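PDB 2PVU: ArtJ from Geobacillus stearothermophilus, which binds arginine, lysine and histidine and probably hands them to its cognate ABC transporter, Art(MP)2. Local coordinates for residues 50-53 with 54-57; 110-113 with 114-117; 152-156 with 157-161; 173-177 with 178-182. All blocks are in the same frame, centred on the assembly; numbering follows the deposited sequence.

Contact 1: 50-53 with 54-57; sequences AAFA and PFEY. With LYS (lysine), chain E.
The carbonyl oxygen of Phe52 is gripped by two backbone N-H groups from the far limb of a tight turn. Phe55 N reaches Phe52 O at 2.9 Å, in the carbonyl plane on a lone pair, whereas Glu56 N reaches the same Phe52 O at 3.2 Å from well above that plane. Phe55 and Glu56 thus both face Phe52, which makes this a classic beta bulge, set in the loop between strand 44-48 and strand 57-59. The bridge is completed in the other direction by Phe52 N, which donates to Glu56 O at 2.8 Å. The peptide bond before Pro54 is cis, which probably helps the chain turn back on itself here.

Three side chains point the same way. The Phe52 ring lies alongside Phe55 and Glu56, its CD1 3.9 Å from Phe55 CD2. Glu56, bent at chi2 (-85°), brings OE2 back to 3.6 Å from Phe52 CD1, its carboxylate nearly parallel to the ring. With CG anti to the backbone N (chi1 -154°), the Phe52 ring turns one face to the bound lysine, whose aliphatic chain runs across it, so the ring forms an apolar wall of the pocket. Phe55 packs edge-to-face with Phe125 and Tyr226, the latter another pocket residue.

Ala53 and Tyr57 meet separately. Ala53 sits over a face of the Tyr57 ring in a CH-pi contact, Ala53 CB standing 3.5 Å from Tyr57 CD2.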
loop_
_atom_site.group_PDB
_atom_site.type_symbol
_atom_site.label_atom_id
_atom_site.label_comp_id
_atom_site.label_asym_id
_atom_site.label_seq_id
_atom_site.Cartn_x
_atom_site.Cartn_y
_atom_site.Cartn_z
ATOM N N ALA A 50 -5.250 -5.508 -6.065
ATOM C CA ALA A 50 -6.169 -5.833 -4.957
ATOM C C ALA A 50 -5.770 -7.148 -4.301
ATOM O O ALA A 50 -6.519 -8.125 -4.381
ATOM C CB ALA A 50 -7.613 -5.920 -5.415
ATOM N N ALA A 51 -4.623 -7.129 -3.622
ATOM C CA ALA A 51 -4.124 -8.262 -2.839
ATOM C C ALA A 51 -3.370 -7.707 -1.646
ATOM O O ALA A 51 -2.193 -8.099 -1.381
ATOM C CB ALA A 51 -3.205 -9.170 -3.730
ATOM N N PHE A 52 -3.994 -6.746 -0.940
ATOM C CA PHE A 52 -3.260 -5.904 0.054
ATOM C C PHE A 52 -4.264 -5.420 1.120
ATOM O O PHE A 52 -4.441 -4.204 1.369
ATOM C CB PHE A 52 -2.577 -4.730 -0.676
ATOM C CG PHE A 52 -1.363 -4.174 0.026
ATOM C CD1 PHE A 52 -1.355 -2.846 0.446
ATOM C CD2 PHE A 52 -0.228 -4.985 0.265
ATOM C CE1 PHE A 52 -0.216 -2.292 1.086
ATOM C CE2 PHE A 52 0.907 -4.458 0.907
ATOM C CZ PHE A 52 0.909 -3.095 1.317
ATOM N N ALA A 53 -4.926 -6.388 1.744
ATOM C CA ALA A 53 -5.866 -6.072 2.830
ATOM C C ALA A 53 -5.096 -5.376 3.956
ATOM O O ALA A 53 -4.008 -5.827 4.317
ATOM C CB ALA A 53 -6.555 -7.337 3.358
ATOM N N PRO A 54 -5.679 -4.328 4.574
ATOM C CA PRO A 54 -7.059 -3.851 4.454
ATOM C C PRO A 54 -7.286 -2.747 3.410
ATOM O O PRO A 54 -8.392 -2.208 3.323
ATOM C CB PRO A 54 -7.316 -3.249 5.826
ATOM C CG PRO A 54 -5.996 -2.619 6.190
ATOM C CD PRO A 54 -4.923 -3.559 5.582
ATOM N N PHE A 55 -6.262 -2.410 2.639
ATOM C CA PHE A 55 -6.362 -1.276 1.694
ATOM C C PHE A 55 -7.152 -1.614 0.437
ATOM O O PHE A 55 -8.064 -0.869 0.029
ATOM C CB PHE A 55 -4.945 -0.757 1.378
ATOM C CG PHE A 55 -4.264 -0.213 2.609
ATOM C CD1 PHE A 55 -4.643 1.030 3.114
ATOM C CD2 PHE A 55 -3.316 -0.975 3.293
ATOM C CE1 PHE A 55 -4.090 1.548 4.330
ATOM C CE2 PHE A 55 -2.703 -0.470 4.468
ATOM C CZ PHE A 55 -3.122 0.786 5.002
ATOM N N GLU A 56 -6.857 -2.769 -0.149
ATOM C CA GLU A 56 -7.651 -3.262 -1.267
ATOM C C GLU A 56 -7.457 -4.756 -1.354
ATOM O O GLU A 56 -6.343 -5.249 -1.287
ATOM C CB GLU A 56 -7.238 -2.629 -2.584
ATOM C CG GLU A 56 -5.712 -2.603 -2.882
ATOM C CD GLU A 56 -5.001 -1.398 -2.268
ATOM O OE1 GLU A 56 -5.590 -0.290 -2.294
ATOM O OE2 GLU A 56 -3.833 -1.523 -1.806
ATOM N N TYR A 57 -8.555 -5.467 -1.491
ATOM C CA TYR A 57 -8.482 -6.932 -1.600
ATOM C C TYR A 57 -9.777 -7.384 -2.234
ATOM O O TYR A 57 -10.656 -6.555 -2.486
ATOM C CB TYR A 57 -8.226 -7.579 -0.236
ATOM C CG TYR A 57 -9.244 -7.277 0.842
ATOM C CD1 TYR A 57 -10.210 -8.237 1.200
ATOM C CD2 TYR A 57 -9.223 -6.058 1.547
ATOM C CE1 TYR A 57 -11.130 -7.990 2.209
ATOM C CE2 TYR A 57 -10.137 -5.793 2.569
ATOM C CZ TYR A 57 -11.091 -6.760 2.892
ATOM O OH TYR A 57 -12.002 -6.530 3.896
HETATM N N LYS E . 3.728 1.025 0.495
HETATM C CA LYS E . 4.736 0.103 -0.126
HETATM C C LYS E . 5.196 0.685 -1.469
HETATM O O LYS E . 6.115 0.166 -2.086
HETATM C CB LYS E . 4.123 -1.273 -0.358
HETATM C CG LYS E . 2.878 -1.204 -1.276
HETATM C CD LYS E . 2.565 -2.578 -1.906
HETATM C CE LYS E . 1.109 -2.615 -2.346
HETATM N NZ LYS E . 0.804 -3.907 -3.165
HETATM O OXT LYS E . 4.631 1.683 -1.969
#

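Contact 2: 110-113 with 114-117; sequences ITDE and RKQS. With LYS (lysine), chain E; SO4 (sulfate ion), chain D.
Arg114 donates its backbone N to Thr111 OG1 at 3.1 Å, the capping bond of a short helix, 112-115, for which Thr111 is the N-cap. At the same helix start Glu113 N donates to O4 of a sulfate, probably from the crystallisation liquor, at 2.6 Å. Thr111 chi1 (66°) sets OG1 between its own N and carbonyl carbon, facing the first turn, and the same oxygen lies against Arg114 CB, CG and CD. From there the arginine runs extended to the bound lysine and meets its carboxylate edge-on, in the guanidinium plane: Arg114 NH1 to OXT of the ligand is 2.7 Å and nearly straight, and Arg114 NH2 to ligand O is 2.9 Å. Thr109 O holds NH1 as well. An alanine at Arg114 would remove both donors and is likely to leave the ligand carboxylate without its opposing charge.

Lys115 N bonds to Thr111 O at 3.0 Å, while its side chain bends at chi3 so that Lys115 NZ comes within 4.0 Å of Asp112 OD1, too far for a salt bridge. Gln116 N then turns to Glu113 O, and Ser117 OG reaches that same carbonyl through a water.

The paired, in-plane bonds of the guanidinium suit recognition of an amino acid's alpha-carboxylate, a group common to all the ligands.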
loop_
_atom_site.group_PDB
_atom_site.type_symbol
_atom_site.label_atom_id
_atom_site.label_comp_id
_atom_site.label_asym_id
_atom_site.label_seq_id
_atom_site.Cartn_x
_atom_site.Cartn_y
_atom_site.Cartn_z
ATOM N N ILE A 110 4.660 7.480 -1.282
ATOM C CA ILE A 110 5.268 8.587 -2.048
ATOM C C ILE A 110 6.784 8.529 -1.837
ATOM O O ILE A 110 7.241 8.570 -0.690
ATOM C CB ILE A 110 4.771 9.963 -1.476
ATOM C CG1 ILE A 110 3.256 10.071 -1.584
ATOM C CG2 ILE A 110 5.505 11.151 -2.179
ATOM C CD1 ILE A 110 2.609 11.221 -0.752
ATOM N N THR A 111 7.591 8.475 -2.906
ATOM C CA THR A 111 9.064 8.513 -2.737
ATOM C C THR A 111 9.702 9.400 -3.771
ATOM O O THR A 111 9.120 9.646 -4.833
ATOM C CB THR A 111 9.765 7.128 -2.869
ATOM O OG1 THR A 111 9.620 6.647 -4.211
ATOM C CG2 THR A 111 9.158 6.131 -1.883
ATOM N N ASP A 112 10.910 9.894 -3.469
ATOM C CA ASP A 112 11.558 10.809 -4.399
ATOM C C ASP A 112 11.832 10.148 -5.727
ATOM O O ASP A 112 11.684 10.763 -6.791
ATOM C CB ASP A 112 12.861 11.339 -3.791
ATOM C CG ASP A 112 12.619 12.472 -2.797
ATOM O OD1 ASP A 112 11.473 12.995 -2.732
ATOM O OD2 ASP A 112 13.590 12.861 -2.105
ATOM N N GLU A 113 12.240 8.896 -5.672
ATOM C CA GLU A 113 12.533 8.175 -6.897
ATOM C C GLU A 113 11.293 7.999 -7.752
ATOM O O GLU A 113 11.353 8.174 -8.948
ATOM C CB GLU A 113 13.126 6.805 -6.602
ATOM C CG GLU A 113 13.658 6.156 -7.880
ATOM C CD GLU A 113 13.318 4.706 -7.937
ATOM O OE1 GLU A 113 14.288 3.920 -7.810
ATOM O OE2 GLU A 113 12.102 4.355 -8.083
ATOM N N ARG A 114 10.160 7.634 -7.137
ATOM C CA ARG A 114 8.911 7.539 -7.889
ATOM C C ARG A 114 8.419 8.871 -8.448
ATOM O O ARG A 114 7.796 8.884 -9.500
ATOM C CB ARG A 114 7.827 6.890 -7.051
ATOM C CG ARG A 114 8.037 5.382 -6.941
ATOM C CD ARG A 114 7.192 4.821 -5.802
ATOM N NE ARG A 114 7.343 3.353 -5.640
ATOM C CZ ARG A 114 6.765 2.645 -4.670
ATOM N NH1 ARG A 114 6.035 3.252 -3.738
ATOM N NH2 ARG A 114 6.917 1.318 -4.616
ATOM N N LYS A 115 8.685 9.973 -7.748
ATOM C CA LYS A 115 8.292 11.305 -8.251
ATOM C C LYS A 115 9.074 11.673 -9.525
ATOM O O LYS A 115 8.711 12.621 -10.250
ATOM C CB LYS A 115 8.513 12.384 -7.169
ATOM C CG LYS A 115 7.496 12.343 -6.046
ATOM C CD LYS A 115 8.101 12.957 -4.791
ATOM C CE LYS A 115 7.599 14.301 -4.483
ATOM N NZ LYS A 115 7.785 14.527 -3.027
ATOM N N GLN A 116 10.156 10.951 -9.819
ATOM C CA GLN A 116 10.868 11.193 -11.075
ATOM C C GLN A 116 10.039 10.767 -12.280
ATOM O O GLN A 116 10.197 11.304 -13.382
ATOM C CB GLN A 116 12.193 10.454 -11.115
ATOM C CG GLN A 116 13.254 11.089 -10.255
ATOM C CD GLN A 116 14.537 10.282 -10.276
ATOM O OE1 GLN A 116 14.571 9.126 -10.742
ATOM N NE2 GLN A 116 15.603 10.885 -9.778
ATOM N N SER A 117 9.149 9.803 -12.069
ATOM C CA SER A 117 8.398 9.198 -13.167
ATOM C C SER A 117 6.901 9.421 -13.077
ATOM O O SER A 117 6.201 9.307 -14.090
ATOM C CB SER A 117 8.682 7.693 -13.237
ATOM O OG SER A 117 9.994 7.486 -13.711
HETATM N N LYS E . 3.728 1.025 0.495
HETATM C CA LYS E . 4.736 0.103 -0.126
HETATM C C LYS E . 5.196 0.685 -1.469
HETATM O O LYS E . 6.115 0.166 -2.086
HETATM C CB LYS E . 4.123 -1.273 -0.358
HETATM C CG LYS E . 2.878 -1.204 -1.276
HETATM C CD LYS E . 2.565 -2.578 -1.906
HETATM C CE LYS E . 1.109 -2.615 -2.346
HETATM N NZ LYS E . 0.804 -3.907 -3.165
HETATM O OXT LYS E . 4.631 1.683 -1.969
HETATM S S SO4 D . 13.882 6.900 -2.655
HETATM O O1 SO4 D . 13.586 5.545 -3.146
HETATM O O2 SO4 D . 15.338 7.101 -2.685
HETATM O O3 SO4 D . 13.442 7.082 -1.267
HETATM O O4 SO4 D . 13.252 7.896 -3.506
HETATM O O HOH W 1 11.077 6.482 -11.279
#

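Contact 3: 152-156 with 157-161; sequences VQNAT and TGQEA. With LYS (lysine), chain E.
Gln159 reaches back from the helix to the loop before it. Its CB lies 3.7 Å from Val152 CG2, the two side chains crossing at about a right angle, and CG continues over the same methyl. The chain is extended, CG anti to the backbone N (chi1 177°), which carries OE1 to Ala155 N at 2.8 Å, the donor standing above the amide's carbonyl plane. NE2 donates to a water that in turn donates to Asn154 OD1, while Asn154 ND2 is held by Asp90; Gln159 NE2 has a second partner in Glu163.

This is the strand-to-helix turn of a beta-alpha-beta unit, 150-153, 157-166 and 172-175, with Thr156 as the N-cap. Thr156 OG1 accepts from Gln159 N at 3.2 Å and itself donates to Gln153 O at 2.7 Å, joining strand end to helix start. A valine in place of Thr156 would lose this hydroxyl and is likely to leave Gln159 N and Gln153 O without their mate, freeing the loop to shift.

The loop and helix start also hold the ligand. Thr157 N donates to O of the bound lysine at 2.9 Å, at the helix N terminus, where the dipole probably adds attraction for the carboxylate. At the ligand's other end, Gln153 OE1 accepts from its NZ at 2.8 Å.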
loop_
_atom_site.group_PDB
_atom_site.type_symbol
_atom_site.label_atom_id
_atom_site.label_comp_id
_atom_site.label_asym_id
_atom_site.label_seq_id
_atom_site.Cartn_x
_atom_site.Cartn_y
_atom_site.Cartn_z
ATOM N N VAL A 152 9.585 -10.315 0.108
ATOM C CA VAL A 152 9.007 -8.984 -0.114
ATOM C C VAL A 152 8.174 -9.017 -1.377
ATOM O O VAL A 152 8.351 -9.900 -2.236
ATOM C CB VAL A 152 10.096 -7.893 -0.311
ATOM C CG1 VAL A 152 10.865 -7.636 1.001
ATOM C CG2 VAL A 152 11.049 -8.271 -1.476
ATOM N N GLN A 153 7.296 -8.030 -1.515
ATOM C CA GLN A 153 6.657 -7.824 -2.799
ATOM C C GLN A 153 7.618 -7.052 -3.714
ATOM O O GLN A 153 8.326 -6.118 -3.265
ATOM C CB GLN A 153 5.307 -7.136 -2.668
ATOM C CG GLN A 153 4.632 -6.893 -4.036
ATOM C CD GLN A 153 3.226 -6.330 -3.903
ATOM O OE1 GLN A 153 2.862 -5.767 -2.865
ATOM N NE2 GLN A 153 2.446 -6.456 -4.961
ATOM N N ASN A 154 7.722 -7.520 -4.953
ATOM C CA ASN A 154 8.625 -6.900 -5.940
ATOM C C ASN A 154 8.398 -5.389 -6.010
ATOM O O ASN A 154 7.257 -4.939 -6.004
ATOM C CB ASN A 154 8.352 -7.473 -7.329
ATOM C CG ASN A 154 9.372 -7.025 -8.339
ATOM O OD1 ASN A 154 10.561 -7.278 -8.174
ATOM N ND2 ASN A 154 8.912 -6.360 -9.403
ATOM N N ALA A 155 9.473 -4.622 -6.128
ATOM C CA ALA A 155 9.352 -3.182 -6.390
ATOM C C ALA A 155 8.508 -2.428 -5.353
ATOM O O ALA A 155 7.681 -1.571 -5.697
ATOM C CB ALA A 155 8.859 -2.924 -7.814
ATOM N N THR A 156 8.778 -2.726 -4.071
ATOM C CA THR A 156 8.161 -2.046 -2.946
ATOM C C THR A 156 9.220 -1.410 -2.048
ATOM O O THR A 156 10.431 -1.709 -2.140
ATOM C CB THR A 156 7.292 -2.981 -2.072
ATOM O OG1 THR A 156 8.117 -4.026 -1.541
ATOM C CG2 THR A 156 6.158 -3.626 -2.892
ATOM N N THR A 157 8.765 -0.518 -1.172
ATOM C CA THR A 157 9.668 0.097 -0.198
ATOM C C THR A 157 10.132 -0.983 0.811
ATOM O O THR A 157 11.145 -0.799 1.464
ATOM C CB THR A 157 9.003 1.270 0.532
ATOM O OG1 THR A 157 7.755 0.816 1.032
ATOM C CG2 THR A 157 8.727 2.448 -0.415
ATOM N N GLY A 158 9.413 -2.116 0.929
ATOM C CA GLY A 158 9.947 -3.204 1.773
ATOM C C GLY A 158 11.133 -3.878 1.107
ATOM O O GLY A 158 12.127 -4.170 1.765
ATOM N N GLN A 159 11.049 -4.094 -0.199
ATOM C CA GLN A 159 12.213 -4.599 -0.944
ATOM C C GLN A 159 13.357 -3.633 -0.793
ATOM O O GLN A 159 14.514 -4.020 -0.568
ATOM C CB GLN A 159 11.907 -4.791 -2.424
ATOM C CG GLN A 159 13.142 -5.235 -3.195
ATOM C CD GLN A 159 12.850 -5.446 -4.648
ATOM O OE1 GLN A 159 11.733 -5.780 -5.009
ATOM N NE2 GLN A 159 13.871 -5.309 -5.496
ATOM N N GLU A 160 13.039 -2.351 -0.934
ATOM C CA GLU A 160 14.027 -1.298 -0.775
ATOM C C GLU A 160 14.720 -1.338 0.596
ATOM O O GLU A 160 15.955 -1.251 0.695
ATOM C CB GLU A 160 13.375 0.086 -0.972
ATOM C CG GLU A 160 14.457 1.202 -1.023
ATOM C CD GLU A 160 13.873 2.582 -1.281
ATOM O OE1 GLU A 160 12.616 2.719 -1.356
ATOM O OE2 GLU A 160 14.684 3.540 -1.391
ATOM N N ALA A 161 13.934 -1.444 1.658
ATOM C CA ALA A 161 14.526 -1.468 2.985
ATOM C C ALA A 161 15.449 -2.702 3.155
ATOM O O ALA A 161 16.525 -2.592 3.747
ATOM C CB ALA A 161 13.440 -1.414 4.089
HETATM N N LYS E . 3.728 1.025 0.495
HETATM C CA LYS E . 4.736 0.103 -0.126
HETATM C C LYS E . 5.196 0.685 -1.469
HETATM O O LYS E . 6.115 0.166 -2.086
HETATM C CB LYS E . 4.123 -1.273 -0.358
HETATM C CG LYS E . 2.878 -1.204 -1.276
HETATM C CD LYS E . 2.565 -2.578 -1.906
HETATM C CE LYS E . 1.109 -2.615 -2.346
HETATM N NZ LYS E . 0.804 -3.907 -3.165
HETATM O OXT LYS E . 4.631 1.683 -1.969
HETATM O O HOH W 2 12.775 -5.796 -8.309
#

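Contact 4: 173-177 with 178-182; sequences KKFET and TVVAI
Phe175 and Thr177 meet the first turn of helix 178-186 in different ways, one by apolar packing and one by capping. The Phe175 ring is wedged against Val180 and Ala181: its CD1 lies 3.6 Å from Val180 CG1, and across the ring CD2 is 3.6 Å from Ala181 CA, with the Ala181 methyl close behind. Both approaches are oblique to the ring, and the side chain crosses that of Val180 at about a right angle. Val180 can touch both residues because its two methyls diverge: CG1, anti to the backbone N (chi1 171°), goes to the ring, while CG2 rests 3.4 Å from Thr177 OG1.

Thr177 is the N-cap. Its OG1 accepts from Val180 N at 3.1 Å along a fairly straight bond (165°), taking up an amide of the helix's first turn. Its carbonyl does less, Ala181 N reaching Thr177 O only at a weak 3.3 Å.

The other side is looser. Glu176 is exposed and its CB bond leads away from the helix, its OE2 accepting from Asp90 N. Val179, also exposed, touches Thr177 OG1 lightly with CB and rests on Ala51 beyond the segments.

In the fold this turn follows strand 172-175, which pairs in parallel with strand 150-153. Thr178 OG1 at the helix start bonds to Gln153 OE1 of that neighbouring strand, and the Thr178 side chain rests on Phe52.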
loop_
_atom_site.group_PDB
_atom_site.type_symbol
_atom_site.label_atom_id
_atom_site.label_comp_id
_atom_site.label_asym_id
_atom_site.label_seq_id
_atom_site.Cartn_x
_atom_site.Cartn_y
_atom_site.Cartn_z
ATOM N N LYS A 173 13.840 -12.560 -1.470
ATOM C CA LYS A 173 12.970 -13.238 -2.402
ATOM C C LYS A 173 11.799 -12.314 -2.741
ATOM O O LYS A 173 11.132 -11.795 -1.845
ATOM C CB LYS A 173 12.433 -14.538 -1.814
ATOM C CG LYS A 173 13.495 -15.464 -1.192
ATOM C CD LYS A 173 14.360 -16.052 -2.262
ATOM C CE LYS A 173 15.239 -17.184 -1.738
ATOM N NZ LYS A 173 16.225 -17.468 -2.828
ATOM N N LYS A 174 11.552 -12.131 -4.033
ATOM C CA LYS A 174 10.586 -11.128 -4.490
ATOM C C LYS A 174 9.362 -11.795 -5.091
ATOM O O LYS A 174 9.517 -12.732 -5.924
ATOM C CB LYS A 174 11.243 -10.199 -5.528
ATOM C CG LYS A 174 12.468 -9.435 -5.046
ATOM C CD LYS A 174 13.237 -8.898 -6.246
ATOM C CE LYS A 174 14.500 -8.159 -5.853
ATOM N NZ LYS A 174 15.458 -8.987 -5.088
ATOM N N PHE A 175 8.166 -11.337 -4.703
ATOM C CA PHE A 175 6.905 -11.927 -5.176
ATOM C C PHE A 175 5.988 -10.875 -5.793
ATOM O O PHE A 175 6.077 -9.705 -5.439
ATOM C CB PHE A 175 6.215 -12.642 -4.013
ATOM C CG PHE A 175 7.122 -13.654 -3.363
ATOM C CD1 PHE A 175 7.377 -14.863 -3.984
ATOM C CD2 PHE A 175 7.822 -13.327 -2.224
ATOM C CE1 PHE A 175 8.243 -15.779 -3.400
ATOM C CE2 PHE A 175 8.706 -14.227 -1.627
ATOM C CZ PHE A 175 8.922 -15.458 -2.252
ATOM N N GLU A 176 5.115 -11.285 -6.711
ATOM C CA GLU A 176 4.285 -10.290 -7.419
ATOM C C GLU A 176 3.161 -9.736 -6.550
ATOM O O GLU A 176 2.654 -8.645 -6.841
ATOM C CB GLU A 176 3.716 -10.901 -8.732
ATOM C CG GLU A 176 2.849 -9.956 -9.556
ATOM C CD GLU A 176 3.524 -8.646 -9.900
ATOM O OE1 GLU A 176 4.785 -8.584 -10.046
ATOM O OE2 GLU A 176 2.756 -7.672 -10.062
ATOM N N THR A 177 2.778 -10.475 -5.500
ATOM C CA THR A 177 1.838 -9.951 -4.470
ATOM C C THR A 177 2.424 -10.116 -3.080
ATOM O O THR A 177 3.220 -11.055 -2.827
ATOM C CB THR A 177 0.485 -10.645 -4.509
ATOM O OG1 THR A 177 0.638 -12.042 -4.228
ATOM C CG2 THR A 177 -0.191 -10.483 -5.878
ATOM N N THR A 178 1.982 -9.251 -2.164
ATOM C CA THR A 178 2.288 -9.461 -0.738
ATOM C C THR A 178 1.615 -10.746 -0.228
ATOM O O THR A 178 2.148 -11.412 0.672
ATOM C CB THR A 178 1.838 -8.227 0.050
ATOM O OG1 THR A 178 2.572 -7.145 -0.477
ATOM C CG2 THR A 178 2.097 -8.356 1.606
ATOM N N VAL A 179 0.471 -11.118 -0.803
ATOM C CA VAL A 179 -0.210 -12.350 -0.409
ATOM C C VAL A 179 0.736 -13.555 -0.536
ATOM O O VAL A 179 0.876 -14.352 0.396
ATOM C CB VAL A 179 -1.488 -12.612 -1.270
ATOM C CG1 VAL A 179 -1.982 -14.070 -1.065
ATOM C CG2 VAL A 179 -2.593 -11.621 -0.889
ATOM N N VAL A 180 1.379 -13.680 -1.692
ATOM C CA VAL A 180 2.349 -14.776 -1.935
ATOM C C VAL A 180 3.602 -14.705 -1.040
ATOM O O VAL A 180 4.085 -15.746 -0.573
ATOM C CB VAL A 180 2.716 -14.888 -3.415
ATOM C CG1 VAL A 180 3.893 -15.875 -3.621
ATOM C CG2 VAL A 180 1.490 -15.339 -4.217
ATOM N N ALA A 181 4.129 -13.499 -0.803
ATOM C CA ALA A 181 5.176 -13.313 0.204
ATOM C C ALA A 181 4.819 -13.960 1.536
ATOM O O ALA A 181 5.628 -14.693 2.125
ATOM C CB ALA A 181 5.520 -11.760 0.381
ATOM N N ILE A 182 3.617 -13.657 2.037
ATOM C CA ILE A 182 3.136 -14.214 3.316
ATOM C C ILE A 182 3.016 -15.734 3.268
ATOM O O ILE A 182 3.450 -16.424 4.189
ATOM C CB ILE A 182 1.799 -13.548 3.753
ATOM C CG1 ILE A 182 2.073 -12.105 4.209
ATOM C CG2 ILE A 182 1.142 -14.328 4.900
ATOM C CD1 ILE A 182 0.841 -11.234 4.237
#

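In the fold
Followed from the N terminus, the four contacts come strictly in series; none nests in or crosses another. Contact 1 closes the loop between strands 44-48 and 57-59, contact 2 the short helix 112-115 that leads into strand 118-120. Contacts 3 and 4 are successive strand-to-helix turns, joined through the paired parallel strands 150-153 and 172-175, with probable backbone hydrogen bonds from Asn154 N to Phe175 O and from Phe175 N to Val152 O; the centres of contacts 3 and 4 lie about 10 Å apart. The first three contacts touch the bound lysine from separate parts of the chain. Contact 4 also packs on contact 1, Ala51 against Val179, while Thr111 meets Thr157 between contacts 2 and 3.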